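Antigen MTB48, Mycobacterial protein (Mycobacterium smegmatis, PDB 4WJ1) is a secreted substrate of the ESX-1 type VII secretion system, made of fused PE and PPE domains, and probably takes part in DNA conjugation in the recipient strain. Local coordinates at residues D37-T42 against E267-G272; R75-A80 against V109-S114; S168-H173 against T201-M206. All coordinates share one frame; numbering follows the deposited sequence.

Contact 1 of 3, residues D37-T42 against E267-G272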
ATOM      1  N   ASP A  37      -1.882   2.662 -24.146  1.00 39.10           N
ATOM      2  CA  ASP A  37      -1.329   2.583 -25.494  1.00 39.02           C
ATOM      3  C   ASP A  37       0.120   2.129 -25.423  1.00 36.48           C
ATOM      4  O   ASP A  37       0.651   1.913 -24.338  1.00 44.23           O
ATOM      5  CB  ASP A  37      -1.429   3.938 -26.202  1.00 40.04           C
ATOM      6  CG  ASP A  37      -0.725   5.057 -25.429  1.00 44.84           C
ATOM      7  OD1 ASP A  37       0.521   5.002 -25.293  1.00 38.26           O
ATOM      8  OD2 ASP A  37      -1.417   5.994 -24.958  1.00 44.00           O
ATOM      9  N   GLU A  38       0.767   2.018 -26.577  1.00 39.31           N
ATOM     10  CA  GLU A  38       2.115   1.454 -26.660  1.00 39.28           C
ATOM     11  C   GLU A  38       3.214   2.503 -26.813  1.00 39.38           C
ATOM     12  O   GLU A  38       4.342   2.159 -27.140  1.00 42.65           O
ATOM     13  CB  GLU A  38       2.203   0.472 -27.831  1.00 41.39           C
ATOM     14  CG  GLU A  38       1.351  -0.757 -27.681  1.00 52.28           C
ATOM     15  CD  GLU A  38       1.826  -1.636 -26.549  1.00 62.94           C
ATOM     16  OE1 GLU A  38       3.046  -1.872 -26.464  1.00 73.46           O
ATOM     17  OE2 GLU A  38       0.986  -2.082 -25.740  1.00 62.57           O
ATOM     18  N   LEU A  39       2.891   3.775 -26.597  1.00 36.89           N
ATOM     19  CA  LEU A  39       3.915   4.813 -26.591  1.00 38.83           C
ATOM     20  C   LEU A  39       4.960   4.509 -25.529  1.00 41.57           C
ATOM     21  O   LEU A  39       4.641   3.958 -24.470  1.00 44.03           O
ATOM     22  CB  LEU A  39       3.308   6.189 -26.334  1.00 36.28           C
ATOM     23  CG  LEU A  39       2.419   6.738 -27.431  1.00 35.20           C
ATOM     24  CD1 LEU A  39       1.698   7.975 -26.927  1.00 33.05           C
ATOM     25  CD2 LEU A  39       3.263   7.049 -28.658  1.00 34.72           C
ATOM     26  N   ALA A  40       6.204   4.883 -25.814  1.00 42.73           N
ATOM     27  CA  ALA A  40       7.304   4.617 -24.897  1.00 36.84           C
ATOM     28  C   ALA A  40       7.073   5.341 -23.579  1.00 33.49           C
ATOM     29  O   ALA A  40       7.262   4.769 -22.514  1.00 46.83           O
ATOM     30  CB  ALA A  40       8.632   5.030 -25.516  1.00 33.91           C
ATOM     31  N   THR A  41       6.657   6.599 -23.661  1.00 36.56           N
ATOM     32  CA  THR A  41       6.321   7.387 -22.477  1.00 33.45           C
ATOM     33  C   THR A  41       5.244   6.682 -21.668  1.00 39.29           C
ATOM     34  O   THR A  41       5.355   6.557 -20.454  1.00 53.26           O
ATOM     35  CB  THR A  41       5.843   8.812 -22.870  1.00 38.66           C
ATOM     36  OG1 THR A  41       6.934   9.544 -23.431  1.00 43.81           O
ATOM     37  CG2 THR A  41       5.326   9.576 -21.679  1.00 34.21           C
ATOM     38  N   THR A  42       4.209   6.203 -22.346  1.00 39.02           N
ATOM     39  CA  THR A  42       3.133   5.507 -21.664  1.00 32.85           C
ATOM     40  C   THR A  42       3.641   4.260 -20.947  1.00 35.20           C
ATOM     41  O   THR A  42       3.275   4.015 -19.813  1.00 40.61           O
ATOM     42  CB  THR A  42       2.027   5.125 -22.632  1.00 37.57           C
ATOM     43  OG1 THR A  42       1.375   6.316 -23.102  1.00 38.61           O
ATOM     44  CG2 THR A  42       1.007   4.216 -21.947  1.00 28.66           C
ATOM     45  N   GLU A 267       5.628  15.813 -26.375  1.00 46.24           N
ATOM     46  CA  GLU A 267       6.504  16.504 -25.446  1.00 42.22           C
ATOM     47  C   GLU A 267       5.741  16.874 -24.184  1.00 46.62           C
ATOM     48  O   GLU A 267       6.205  16.641 -23.077  1.00 54.46           O
ATOM     49  CB  GLU A 267       7.101  17.751 -26.104  1.00 49.26           C
ATOM     50  CG  GLU A 267       8.051  18.553 -25.218  1.00 57.79           C
ATOM     51  CD  GLU A 267       8.838  19.613 -25.999  1.00 76.41           C
ATOM     52  OE1 GLU A 267       8.458  19.926 -27.156  1.00 81.71           O
ATOM     53  OE2 GLU A 267       9.845  20.129 -25.456  1.00 80.28           O
ATOM     54  N   ALA A 268       4.554  17.439 -24.352  1.00 45.99           N
ATOM     55  CA  ALA A 268       3.734  17.827 -23.215  1.00 39.13           C
ATOM     56  C   ALA A 268       3.334  16.599 -22.410  1.00 41.72           C
ATOM     57  O   ALA A 268       3.199  16.653 -21.188  1.00 49.77           O
ATOM     58  CB  ALA A 268       2.500  18.586 -23.682  1.00 36.56           C
ATOM     59  N   TYR A 269       3.146  15.488 -23.105  1.00 40.24           N
ATOM     60  CA  TYR A 269       2.763  14.238 -22.466  1.00 35.19           C
ATOM     61  C   TYR A 269       3.922  13.673 -21.634  1.00 41.46           C
ATOM     62  O   TYR A 269       3.741  13.202 -20.515  1.00 43.09           O
ATOM     63  CB  TYR A 269       2.317  13.248 -23.535  1.00 33.64           C
ATOM     64  CG  TYR A 269       1.884  11.898 -23.025  1.00 36.96           C
ATOM     65  CD1 TYR A 269       0.965  11.775 -21.983  1.00 32.24           C
ATOM     66  CD2 TYR A 269       2.375  10.739 -23.611  1.00 33.15           C
ATOM     67  CE1 TYR A 269       0.565  10.535 -21.535  1.00 31.71           C
ATOM     68  CE2 TYR A 269       1.983   9.502 -23.171  1.00 32.92           C
ATOM     69  CZ  TYR A 269       1.079   9.401 -22.133  1.00 31.93           C
ATOM     70  OH  TYR A 269       0.700   8.146 -21.720  1.00 31.54           O
ATOM     71  N   ALA A 270       5.118  13.728 -22.201  1.00 44.77           N
ATOM     72  CA  ALA A 270       6.306  13.254 -21.516  1.00 43.52           C
ATOM     73  C   ALA A 270       6.501  14.043 -20.225  1.00 46.02           C
ATOM     74  O   ALA A 270       6.632  13.454 -19.156  1.00 49.53           O
ATOM     75  CB  ALA A 270       7.518  13.376 -22.415  1.00 37.35           C
ATOM     76  N   ASN A 271       6.488  15.371 -20.325  1.00 42.71           N
ATOM     77  CA  ASN A 271       6.608  16.229 -19.148  1.00 45.87           C
ATOM     78  C   ASN A 271       5.483  16.040 -18.144  1.00 49.56           C
ATOM     79  O   ASN A 271       5.727  15.785 -16.968  1.00 57.67           O
ATOM     80  CB  ASN A 271       6.662  17.695 -19.558  1.00 49.22           C
ATOM     81  CG  ASN A 271       7.888  18.018 -20.375  1.00 64.61           C
ATOM     82  OD1 ASN A 271       8.864  17.266 -20.368  1.00 68.74           O
ATOM     83  ND2 ASN A 271       7.849  19.140 -21.090  1.00 72.32           N
ATOM     84  N   GLY A 272       4.251  16.151 -18.621  1.00 47.59           N
ATOM     85  CA  GLY A 272       3.093  16.199 -17.747  1.00 40.63           C
ATOM     86  C   GLY A 272       2.792  14.913 -17.021  1.00 45.14           C
ATOM     87  O   GLY A 272       2.106  14.921 -16.000  1.00 53.16           O
TER
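D37 faces Y269 from the loop just before helix 40-96, but the two do not bond. Its OD2 is 4.4 Å from Y269 OH and is hydrogen-bonded instead to H224 on helix 187-230. OD1 turns back on the chain. It accepts the backbone N of L39 at 3.0 Å through its anti lone pair, away from OD2. This is an Asx turn, and it leads into L39, the N-cap residue of the helix. L39 points its side chain at the tyrosine and meets it obliquely, CD1 lying 4.1 Å from CE2 of Y269. It also packs on helices 139-147 and 187-230.

T41 carries most of the apolar contact on this side. With OG1 beside the backbone N (chi1 -67°), CG2 falls anti to that N, and the methyl comes beside the ring, 3.7 Å from CE2 of Y269. The same methyl rests on the helix backbone at A270, 3.8 Å from its CA. T42 comes at the hydroxyl end of the ring, in the ring plane. Its OG1 is hydrogen-bonded to Y269 OH, modelled at a very short 2.4 Å, so the exact length is doubtful. OG1 also lies 2.7 Å from D37 OD1.

The contact ties the start of the long PE-domain helix to the last turns of helix 248-272 in the PPE domain. F220 and L227 of helix 187-230 also pack on Y269. The tyrosine hydroxyl is thus buried, with T42 as its polar partner. Which oxygens hold the protons is open. H224 may help to hold the D37 carboxylate.

Contact 2 of 3, residues R75-A80 against V109-S114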
ATOM      1  N   ARG A  75      -1.253 -13.192  23.049  1.00 34.35           N
ATOM      2  CA  ARG A  75      -1.588 -14.529  23.520  1.00 34.20           C
ATOM      3  C   ARG A  75      -0.485 -15.144  24.371  1.00 38.57           C
ATOM      4  O   ARG A  75      -0.762 -15.970  25.242  1.00 45.21           O
ATOM      5  CB  ARG A  75      -1.904 -15.444  22.348  1.00 40.39           C
ATOM      6  CG  ARG A  75      -3.119 -14.969  21.578  1.00 43.58           C
ATOM      7  CD  ARG A  75      -3.796 -16.080  20.853  1.00 39.02           C
ATOM      8  NE  ARG A  75      -5.068 -15.605  20.349  1.00 43.63           N
ATOM      9  CZ  ARG A  75      -5.258 -15.166  19.112  1.00 43.22           C
ATOM     10  NH1 ARG A  75      -4.254 -15.164  18.239  1.00 37.52           N
ATOM     11  NH2 ARG A  75      -6.456 -14.738  18.751  1.00 36.91           N
ATOM     12  N   ALA A  76       0.762 -14.756  24.128  1.00 33.76           N
ATOM     13  CA  ALA A  76       1.860 -15.298  24.923  1.00 37.24           C
ATOM     14  C   ALA A  76       1.772 -14.699  26.327  1.00 41.41           C
ATOM     15  O   ALA A  76       1.923 -15.392  27.329  1.00 47.28           O
ATOM     16  CB  ALA A  76       3.192 -15.008  24.278  1.00 34.18           C
ATOM     17  N   ALA A  77       1.493 -13.403  26.383  1.00 41.40           N
ATOM     18  CA  ALA A  77       1.231 -12.729  27.641  1.00 39.48           C
ATOM     19  C   ALA A  77       0.099 -13.418  28.395  1.00 43.05           C
ATOM     20  O   ALA A  77       0.247 -13.783  29.557  1.00 53.40           O
ATOM     21  CB  ALA A  77       0.894 -11.267  27.396  1.00 32.88           C
ATOM     22  N   ALA A  78      -1.028 -13.599  27.722  1.00 36.81           N
ATOM     23  CA  ALA A  78      -2.203 -14.207  28.337  1.00 38.02           C
ATOM     24  C   ALA A  78      -1.862 -15.583  28.881  1.00 41.36           C
ATOM     25  O   ALA A  78      -2.344 -15.979  29.943  1.00 47.22           O
ATOM     26  CB  ALA A  78      -3.369 -14.301  27.320  1.00 34.25           C
ATOM     27  N   GLY A  79      -1.012 -16.304  28.157  1.00 38.65           N
ATOM     28  CA  GLY A  79      -0.594 -17.628  28.580  1.00 37.32           C
ATOM     29  C   GLY A  79       0.192 -17.539  29.862  1.00 43.06           C
ATOM     30  O   GLY A  79       0.025 -18.352  30.770  1.00 50.52           O
ATOM     31  N   ALA A  80       1.050 -16.528  29.927  1.00 43.98           N
ATOM     32  CA  ALA A  80       1.858 -16.267  31.113  1.00 44.36           C
ATOM     33  C   ALA A  80       0.975 -15.864  32.296  1.00 43.76           C
ATOM     34  O   ALA A  80       1.202 -16.307  33.423  1.00 46.81           O
ATOM     35  CB  ALA A  80       2.894 -15.185  30.819  1.00 37.44           C
ATOM     36  N   VAL A 109       7.962 -13.573  35.452  1.00 54.14           N
ATOM     37  CA  VAL A 109       8.025 -14.333  34.213  1.00 57.47           C
ATOM     38  C   VAL A 109       7.760 -13.446  33.010  1.00 61.11           C
ATOM     39  O   VAL A 109       6.651 -12.938  32.821  1.00 61.07           O
ATOM     40  CB  VAL A 109       7.029 -15.514  34.201  1.00 60.08           C
ATOM     41  CG1 VAL A 109       6.956 -16.122  32.806  1.00 56.74           C
ATOM     42  CG2 VAL A 109       7.442 -16.579  35.227  1.00 63.79           C
ATOM     43  N   VAL A 110       8.806 -13.265  32.213  1.00 55.57           N
ATOM     44  CA  VAL A 110       8.723 -12.556  30.952  1.00 52.26           C
ATOM     45  C   VAL A 110       8.101 -13.463  29.897  1.00 51.26           C
ATOM     46  O   VAL A 110       8.675 -14.501  29.563  1.00 53.24           O
ATOM     47  CB  VAL A 110      10.128 -12.099  30.496  1.00 51.85           C
ATOM     48  CG1 VAL A 110      10.039 -11.233  29.273  1.00 48.00           C
ATOM     49  CG2 VAL A 110      10.828 -11.353  31.617  1.00 46.18           C
ATOM     50  N   PRO A 111       6.924 -13.080  29.369  1.00 47.28           N
ATOM     51  CA  PRO A 111       6.195 -13.888  28.382  1.00 48.53           C
ATOM     52  C   PRO A 111       7.085 -14.450  27.274  1.00 49.31           C
ATOM     53  O   PRO A 111       7.963 -13.754  26.767  1.00 50.20           O
ATOM     54  CB  PRO A 111       5.180 -12.897  27.814  1.00 41.85           C
ATOM     55  CG  PRO A 111       4.899 -11.989  28.947  1.00 43.79           C
ATOM     56  CD  PRO A 111       6.188 -11.851  29.717  1.00 42.85           C
ATOM     57  N   ASP A 112       6.856 -15.708  26.920  1.00 51.01           N
ATOM     58  CA  ASP A 112       7.693 -16.402  25.951  1.00 59.99           C
ATOM     59  C   ASP A 112       7.302 -16.042  24.518  1.00 54.46           C
ATOM     60  O   ASP A 112       6.225 -16.405  24.056  1.00 58.39           O
ATOM     61  CB  ASP A 112       7.590 -17.911  26.169  1.00 65.41           C
ATOM     62  CG  ASP A 112       8.554 -18.694  25.312  1.00 72.48           C
ATOM     63  OD1 ASP A 112       9.561 -18.112  24.850  1.00 73.66           O
ATOM     64  OD2 ASP A 112       8.310 -19.906  25.125  1.00 78.36           O
HETATM   65  N   MSE A 113       8.186 -15.330  23.826  1.00 49.02           N
HETATM   66  CA  MSE A 113       7.940 -14.880  22.454  1.00 46.79           C
HETATM   67  C   MSE A 113       8.519 -15.826  21.410  1.00 52.22           C
HETATM   68  O   MSE A 113       8.368 -15.603  20.206  1.00 55.33           O
HETATM   69  CB  MSE A 113       8.537 -13.484  22.246  1.00 47.76           C
HETATM   70  CG  MSE A 113       8.070 -12.451  23.266  1.00 57.34           C
HETATM   71 SE   MSE A 113       6.225 -11.905  22.910  0.73 49.27          SE
HETATM   72  CE  MSE A 113       5.669 -11.431  24.699  1.00 63.53           C
ATOM     73  N   SER A 114       9.175 -16.881  21.872  1.00 60.09           N
ATOM     74  CA  SER A 114      10.091 -17.641  21.029  1.00 62.23           C
ATOM     75  C   SER A 114       9.437 -18.354  19.847  1.00 60.91           C
ATOM     76  O   SER A 114      10.126 -18.661  18.868  1.00 64.42           O
ATOM     77  CB  SER A 114      10.853 -18.663  21.873  1.00 59.46           C
ATOM     78  OG  SER A 114       9.964 -19.630  22.388  1.00 59.38           O
TER
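A76 sets its methyl against the backbone of D112, with CB 3.3 Å from the carbonyl O. The same methyl is approached by the selenomethionine M113. That side chain runs out alongside the helix and then folds back: chi1 (-54°) and chi2 (-74°) both bend it, and its terminal CE ends 4.4 Å from A76 CB. P111 makes the other half of the contact. Its ring, puckered C-gamma exo, lies against the helix backbone at A77, CB being 4.0 Å from A77 CA. CG of the ring also reaches the next turn, 4.2 Å from A80 CB.

The helix is the long helix 40-96 of the PE domain. The other side is an irregular length of chain in the linker that runs from this helix to helix 139-147 of the PPE domain. Small alanines one turn apart let the linker lie close to the helix. The C-terminal tail joins in: L289 touches A77 and M113, and I291 touches P111. On another side of the helix R75 ties it to E16 and E23 by salt bridges.

D112 turns its carboxylate away from the helix, with CG anti to the backbone N (chi1 -173°). OD1 accepts two bonds from S114, from backbone N at 3.2 Å and from OG at 2.9 Å. Both donors come from the same face of the carboxylate. The backbone bond makes an Asx turn, which turns the linker at M113.

Contact 3 of 3, residues S168-H173 against T201-M206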
ATOM      1  N   SER A 168      -9.143   4.792   2.507  1.00 39.76           N
ATOM      2  CA  SER A 168     -10.050   4.769   3.639  1.00 38.63           C
ATOM      3  C   SER A 168     -10.135   3.358   4.235  1.00 36.42           C
ATOM      4  O   SER A 168     -10.395   3.197   5.418  1.00 37.99           O
ATOM      5  CB  SER A 168     -11.434   5.260   3.227  1.00 31.32           C
ATOM      6  OG  SER A 168     -12.230   4.167   2.856  1.00 46.19           O
ATOM      7  N   THR A 169      -9.909   2.335   3.418  1.00 37.80           N
ATOM      8  CA  THR A 169      -9.884   0.974   3.932  1.00 29.29           C
ATOM      9  C   THR A 169      -8.757   0.785   4.926  1.00 31.67           C
ATOM     10  O   THR A 169      -8.956   0.239   6.010  1.00 35.74           O
ATOM     11  CB  THR A 169      -9.702  -0.059   2.824  1.00 26.44           C
ATOM     12  OG1 THR A 169     -10.689   0.140   1.816  1.00 34.31           O
ATOM     13  CG2 THR A 169      -9.873  -1.442   3.402  1.00 28.28           C
ATOM     14  N   LEU A 170      -7.564   1.220   4.535  1.00 26.74           N
ATOM     15  CA  LEU A 170      -6.392   1.050   5.371  1.00 30.97           C
ATOM     16  C   LEU A 170      -6.467   1.919   6.622  1.00 34.01           C
ATOM     17  O   LEU A 170      -6.079   1.481   7.692  1.00 37.13           O
ATOM     18  CB  LEU A 170      -5.128   1.356   4.586  1.00 26.72           C
ATOM     19  CG  LEU A 170      -4.867   0.333   3.486  1.00 26.20           C
ATOM     20  CD1 LEU A 170      -3.476   0.496   2.921  1.00 26.27           C
ATOM     21  CD2 LEU A 170      -5.117  -1.095   3.967  1.00 25.95           C
ATOM     22  N   GLU A 171      -6.984   3.134   6.500  1.00 33.63           N
ATOM     23  CA  GLU A 171      -7.213   3.960   7.683  1.00 33.62           C
ATOM     24  C   GLU A 171      -8.159   3.248   8.636  1.00 36.17           C
ATOM     25  O   GLU A 171      -7.934   3.206   9.848  1.00 42.14           O
ATOM     26  CB  GLU A 171      -7.790   5.311   7.288  1.00 38.78           C
ATOM     27  CG  GLU A 171      -6.844   6.135   6.455  1.00 38.40           C
ATOM     28  CD  GLU A 171      -7.477   7.406   5.980  1.00 48.69           C
ATOM     29  OE1 GLU A 171      -8.728   7.467   5.965  1.00 61.96           O
ATOM     30  OE2 GLU A 171      -6.724   8.342   5.630  1.00 44.41           O
ATOM     31  N   GLY A 172      -9.220   2.674   8.077  1.00 34.84           N
ATOM     32  CA  GLY A 172     -10.164   1.903   8.863  1.00 33.83           C
ATOM     33  C   GLY A 172      -9.483   0.703   9.488  1.00 39.31           C
ATOM     34  O   GLY A 172      -9.687   0.379  10.661  1.00 41.17           O
ATOM     35  N   HIS A 173      -8.652   0.045   8.693  1.00 33.07           N
ATOM     36  CA  HIS A 173      -7.982  -1.147   9.150  1.00 30.96           C
ATOM     37  C   HIS A 173      -7.066  -0.826  10.333  1.00 31.17           C
ATOM     38  O   HIS A 173      -6.924  -1.632  11.235  1.00 31.21           O
ATOM     39  CB  HIS A 173      -7.182  -1.777   8.014  1.00 26.64           C
ATOM     40  CG  HIS A 173      -6.609  -3.122   8.357  1.00 28.07           C
ATOM     41  ND1 HIS A 173      -7.403  -4.203   8.678  1.00 30.07           N
ATOM     42  CD2 HIS A 173      -5.332  -3.543   8.440  1.00 27.39           C
ATOM     43  CE1 HIS A 173      -6.627  -5.245   8.933  1.00 26.19           C
ATOM     44  NE2 HIS A 173      -5.373  -4.879   8.801  1.00 31.31           N
ATOM     45  N   THR A 201      -0.872   3.498  13.500  1.00 41.41           N
ATOM     46  CA  THR A 201      -0.499   4.733  12.845  1.00 31.75           C
ATOM     47  C   THR A 201       0.101   4.452  11.478  1.00 37.97           C
ATOM     48  O   THR A 201      -0.054   5.231  10.543  1.00 38.50           O
ATOM     49  CB  THR A 201       0.473   5.515  13.726  1.00 32.71           C
ATOM     50  OG1 THR A 201      -0.295   6.195  14.715  1.00 48.24           O
ATOM     51  CG2 THR A 201       1.261   6.546  12.950  1.00 32.56           C
ATOM     52  N   TRP A 202       0.777   3.317  11.367  1.00 33.50           N
ATOM     53  CA  TRP A 202       1.450   2.975  10.136  1.00 35.37           C
ATOM     54  C   TRP A 202       0.422   2.616   9.054  1.00 35.14           C
ATOM     55  O   TRP A 202       0.572   2.980   7.896  1.00 32.10           O
ATOM     56  CB  TRP A 202       2.414   1.829  10.380  1.00 29.37           C
ATOM     57  CG  TRP A 202       3.050   1.285   9.157  1.00 31.53           C
ATOM     58  CD1 TRP A 202       4.196   1.715   8.568  1.00 35.23           C
ATOM     59  CD2 TRP A 202       2.588   0.178   8.379  1.00 32.44           C
ATOM     60  NE1 TRP A 202       4.479   0.948   7.458  1.00 40.47           N
ATOM     61  CE2 TRP A 202       3.502  -0.003   7.321  1.00 34.36           C
ATOM     62  CE3 TRP A 202       1.485  -0.676   8.471  1.00 33.26           C
ATOM     63  CZ2 TRP A 202       3.355  -1.006   6.370  1.00 34.91           C
ATOM     64  CZ3 TRP A 202       1.336  -1.675   7.521  1.00 31.60           C
ATOM     65  CH2 TRP A 202       2.272  -1.833   6.485  1.00 30.68           C
ATOM     66  N   TRP A 203      -0.623   1.911   9.454  1.00 32.77           N
ATOM     67  CA  TRP A 203      -1.691   1.578   8.535  1.00 35.71           C
ATOM     68  C   TRP A 203      -2.306   2.849   7.964  1.00 39.06           C
ATOM     69  O   TRP A 203      -2.562   2.928   6.769  1.00 40.83           O
ATOM     70  CB  TRP A 203      -2.742   0.724   9.225  1.00 27.51           C
ATOM     71  CG  TRP A 203      -2.420  -0.729   9.179  1.00 27.03           C
ATOM     72  CD1 TRP A 203      -2.298  -1.566  10.239  1.00 32.84           C
ATOM     73  CD2 TRP A 203      -2.188  -1.530   8.007  1.00 41.00           C
ATOM     74  NE1 TRP A 203      -2.000  -2.840   9.814  1.00 36.87           N
ATOM     75  CE2 TRP A 203      -1.928  -2.845   8.446  1.00 36.39           C
ATOM     76  CE3 TRP A 203      -2.184  -1.265   6.627  1.00 34.44           C
ATOM     77  CZ2 TRP A 203      -1.659  -3.893   7.562  1.00 34.43           C
ATOM     78  CZ3 TRP A 203      -1.902  -2.305   5.752  1.00 27.27           C
ATOM     79  CH2 TRP A 203      -1.652  -3.601   6.219  1.00 31.98           C
ATOM     80  N   ALA A 204      -2.512   3.849   8.809  1.00 35.45           N
ATOM     81  CA  ALA A 204      -3.014   5.126   8.340  1.00 33.52           C
ATOM     82  C   ALA A 204      -2.038   5.763   7.354  1.00 38.48           C
ATOM     83  O   ALA A 204      -2.459   6.375   6.375  1.00 40.67           O
ATOM     84  CB  ALA A 204      -3.262   6.042   9.484  1.00 30.23           C
ATOM     85  N   ASP A 205      -0.742   5.619   7.603  1.00 35.68           N
ATOM     86  CA  ASP A 205       0.259   6.104   6.647  1.00 41.19           C
ATOM     87  C   ASP A 205       0.157   5.326   5.341  1.00 40.65           C
ATOM     88  O   ASP A 205       0.270   5.895   4.258  1.00 44.43           O
ATOM     89  CB  ASP A 205       1.680   5.994   7.216  1.00 47.84           C
ATOM     90  CG  ASP A 205       1.867   6.825   8.479  1.00 63.75           C
ATOM     91  OD1 ASP A 205       1.006   7.694   8.740  1.00 68.16           O
ATOM     92  OD2 ASP A 205       2.868   6.618   9.211  1.00 73.65           O
HETATM   93  N   MSE A 206      -0.067   4.021   5.446  1.00 28.63           N
HETATM   94  CA  MSE A 206      -0.225   3.199   4.273  1.00 28.44           C
HETATM   95  C   MSE A 206      -1.447   3.667   3.465  1.00 36.34           C
HETATM   96  O   MSE A 206      -1.416   3.688   2.235  1.00 39.62           O
HETATM   97  CB  MSE A 206      -0.343   1.731   4.668  1.00 27.49           C
HETATM   98  CG  MSE A 206       0.982   1.127   5.084  1.00 34.78           C
HETATM   99 SE   MSE A 206       2.450   1.539   3.850  0.71 28.33          SE
HETATM  100  CE  MSE A 206       3.329   2.927   4.905  1.00 29.36           C
TER
HETATM  101  O   HOH W   1      -4.028   8.380   6.441  1.00 44.83           O
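W203 takes the edge of the H173 ring on one face of its indole. W202, the residue before it, lies over the opposite face. The H173 pair is T-shaped: the planes stand at 82°, and the imidazole centroid is 4.7 Å from that of the five-membered indole ring. CD2 of H173 comes nearest, 3.5 Å from CE2 of W203, above the middle of the indole. H173 CG is anti to its backbone N (chi1 -172°), which carries the imidazole across to the tryptophan. L170 meets the six-membered ring obliquely, its CD2 3.9 Å from CZ3 of W203.

A204 lies where the backbones are close. The axes of the two short segments come within 7.3 Å and run antiparallel, as arms of a helical hairpin, the arrangement of the WXG100-like EsxAB clan to which the PPE domain belongs. On this side a water donates to A204 O, modelled at a short 2.5 Å, and to OE2 of E171 at 2.8 Å. OE2 also accepts from Q167.

M206, a selenomethionine, offers its CB to CD1 of L170 at 3.8 Å, while the rest of its side chain bends away. F60 of the PE-domain helix 40-96 touches both residues.

The contact thus has two chemistries. Between the helices the aromatic and apolar groups pack against one another, and both indole faces are covered, which should hold the ring still. To one side a water links the helices through a carboxylate and a backbone carbonyl.

The three contacts are spread along an elongated helical bundle and none touches another. Contacts 1 and 2 share helix 40-96. They lie on opposite sides of the chain's centre, with centres 56 Å apart and nearest atoms about 43 Å apart. Contact 1 joins the PE and PPE domains, and contact 2 fastens the linker between them to the PE helix. Contact 3 is the most central, about 9 Å from the chain's centre, and lies within the PPE hairpin. Its centre is 33 Å from that of contact 1 and 28 Å from that of contact 2. In sequence, contacts 2 and 3 follow one another, both between the segments of contact 1.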